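Local coordinates for iron-regulated outer membrane protein (Neisseria meningitidis, PDB 4B7O) that probably takes up iron across the outer membrane of the meningococcus as a TonB-dependent transporter, at residues 170-175 with 250-255. Numbering follows the deposited sequence.
Sequences KTVDAQ and SYLAKI
The carboxylate of Asp173 and the backbone carbonyl of Val172 are the flat groups here, and both turn an oxygen to Lys254. At the carboxylate, the ammonium group meets OD1 nearly along its C-O bond, in a salt bridge of 3.1 Å from Lys254 NZ to Asp173 OD1. At the carbonyl, the amine stands above the plane. Lys254 NZ donates to Val172 O over 2.9 Å from 51° out of that plane. Leu252 CD2 lies on the other side of that plane but low, nearer the edge of the carbonyl than its face, 3.8 Å from Val172 O. A third bond, short at 2.5 Å, runs from Lys254 NZ to Thr171 OG1. The lysine chain leaves the strand extended and then bends at its third torsion (chi3 -75°), which turns the amine toward the three oxygens. One buried ammonium is thus gripped by a hydroxyl, a backbone carbonyl and a carboxylate. The carboxylate probably balances its charge. Thr171 OG1 also bonds to Asp122 OD2, so a second acid lies close by and ties the hydroxyl in place. Beside the polar group is a small apolar patch. Leu252 CD2 packs against Val172 CG1 at 3.9 Å and also touches CB of Thr171. The contact joins the plug to the barrel wall of this TonB-dependent receptor fold. Thr171 ends strand 166-171 of the plug's four-stranded sheet, where strand 144-150 is one neighbour, and Asp173 takes the N-cap position of helix 174-177. Strand 246-259 runs in the wall between strands 212-223 and 264-276. Leu215 of the first touches both Val172 and Leu252, and Met271 of the second touches Thr171.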
loop_
_atom_site.group_PDB
_atom_site.type_symbol
_atom_site.label_atom_id
_atom_site.label_comp_id
_atom_site.label_asym_id
_atom_site.label_seq_id
_atom_site.Cartn_x
_atom_site.Cartn_y
_atom_site.Cartn_z
ATOM N N LYS A 170 -3.452 3.731 -10.534
ATOM C CA LYS A 170 -3.329 3.461 -11.942
ATOM C C LYS A 170 -2.281 4.397 -12.456
ATOM O O LYS A 170 -2.261 5.594 -12.075
ATOM C CB LYS A 170 -4.612 3.685 -12.716
ATOM C CG LYS A 170 -5.802 2.878 -12.240
ATOM C CD LYS A 170 -6.974 3.249 -13.127
ATOM C CE LYS A 170 -8.266 2.901 -12.481
ATOM N NZ LYS A 170 -8.614 1.530 -12.948
ATOM N N THR A 171 -1.427 3.872 -13.337
ATOM C CA THR A 171 -0.323 4.653 -13.836
ATOM C C THR A 171 -0.869 5.686 -14.836
ATOM O O THR A 171 -1.944 5.505 -15.386
ATOM C CB THR A 171 0.789 3.749 -14.434
ATOM O OG1 THR A 171 0.239 2.933 -15.487
ATOM C CG2 THR A 171 1.385 2.856 -13.346
ATOM N N VAL A 172 -0.135 6.757 -15.060
ATOM C CA VAL A 172 -0.577 7.774 -16.000
ATOM C C VAL A 172 -0.538 7.282 -17.461
ATOM O O VAL A 172 0.166 6.327 -17.803
ATOM C CB VAL A 172 0.220 9.092 -15.768
ATOM C CG1 VAL A 172 1.691 8.803 -15.729
ATOM C CG2 VAL A 172 -0.077 10.104 -16.858
ATOM N N ASP A 173 -1.343 7.934 -18.292
ATOM C CA ASP A 173 -1.619 7.624 -19.696
ATOM C C ASP A 173 -1.382 8.903 -20.460
ATOM O O ASP A 173 -1.532 9.996 -19.923
ATOM C CB ASP A 173 -3.134 7.405 -19.844
ATOM C CG ASP A 173 -3.512 6.003 -19.731
ATOM O OD1 ASP A 173 -2.667 5.168 -19.331
ATOM O OD2 ASP A 173 -4.658 5.703 -20.071
ATOM N N ALA A 174 -1.131 8.782 -21.744
ATOM C CA ALA A 174 -0.938 9.922 -22.596
ATOM C C ALA A 174 -2.148 10.824 -22.529
ATOM O O ALA A 174 -2.014 12.050 -22.520
ATOM C CB ALA A 174 -0.691 9.444 -24.040
ATOM N N GLN A 175 -3.331 10.215 -22.501
ATOM C CA GLN A 175 -4.609 10.930 -22.484
ATOM C C GLN A 175 -4.685 11.923 -21.292
ATOM O O GLN A 175 -5.094 13.062 -21.457
ATOM C CB GLN A 175 -5.784 9.886 -22.494
ATOM C CG GLN A 175 -7.214 10.437 -22.458
ATOM C CD GLN A 175 -7.475 11.545 -23.496
ATOM O OE1 GLN A 175 -7.436 12.750 -23.172
ATOM N NE2 GLN A 175 -7.709 11.147 -24.756
ATOM N N SER A 250 12.282 6.944 -10.967
ATOM C CA SER A 250 11.257 6.151 -11.556
ATOM C C SER A 250 11.120 6.523 -12.999
ATOM O O SER A 250 11.343 7.674 -13.359
ATOM C CB SER A 250 9.947 6.337 -10.807
ATOM O OG SER A 250 9.539 7.686 -10.839
ATOM N N TYR A 251 10.812 5.539 -13.833
ATOM C CA TYR A 251 10.372 5.843 -15.170
ATOM C C TYR A 251 9.224 4.931 -15.591
ATOM O O TYR A 251 8.976 3.893 -14.988
ATOM C CB TYR A 251 11.551 5.856 -16.129
ATOM C CG TYR A 251 12.011 4.518 -16.529
ATOM C CD1 TYR A 251 11.406 3.858 -17.602
ATOM C CD2 TYR A 251 13.076 3.918 -15.894
ATOM C CE1 TYR A 251 11.813 2.612 -17.986
ATOM C CE2 TYR A 251 13.511 2.685 -16.287
ATOM C CZ TYR A 251 12.867 2.033 -17.331
ATOM O OH TYR A 251 13.259 0.769 -17.719
ATOM N N LEU A 252 8.482 5.361 -16.591
ATOM C CA LEU A 252 7.349 4.600 -17.071
ATOM C C LEU A 252 7.357 4.680 -18.575
ATOM O O LEU A 252 7.416 5.792 -19.135
ATOM C CB LEU A 252 6.059 5.198 -16.527
ATOM C CG LEU A 252 4.729 4.645 -17.029
ATOM C CD1 LEU A 252 4.520 3.150 -16.782
ATOM C CD2 LEU A 252 3.615 5.452 -16.376
ATOM N N ALA A 253 7.329 3.525 -19.229
ATOM C CA ALA A 253 7.090 3.530 -20.678
ATOM C C ALA A 253 5.785 2.775 -20.985
ATOM O O ALA A 253 5.527 1.654 -20.457
ATOM C CB ALA A 253 8.248 2.927 -21.435
ATOM N N LYS A 254 4.944 3.393 -21.800
ATOM C CA LYS A 254 3.630 2.829 -21.975
ATOM C C LYS A 254 3.190 2.991 -23.425
ATOM O O LYS A 254 3.240 4.106 -23.957
ATOM C CB LYS A 254 2.670 3.540 -21.020
ATOM C CG LYS A 254 1.210 3.253 -21.226
ATOM C CD LYS A 254 0.340 3.814 -20.112
ATOM C CE LYS A 254 0.440 2.981 -18.843
ATOM N NZ LYS A 254 -0.488 3.530 -17.810
ATOM N N ILE A 255 2.751 1.907 -24.076
ATOM C CA ILE A 255 2.131 2.069 -25.412
ATOM C C ILE A 255 0.749 1.468 -25.444
ATOM O O ILE A 255 0.456 0.431 -24.823
ATOM C CB ILE A 255 2.940 1.427 -26.553
ATOM C CG1 ILE A 255 3.817 0.322 -26.012
ATOM C CG2 ILE A 255 3.929 2.387 -27.144
ATOM C CD1 ILE A 255 3.287 -1.063 -26.280
#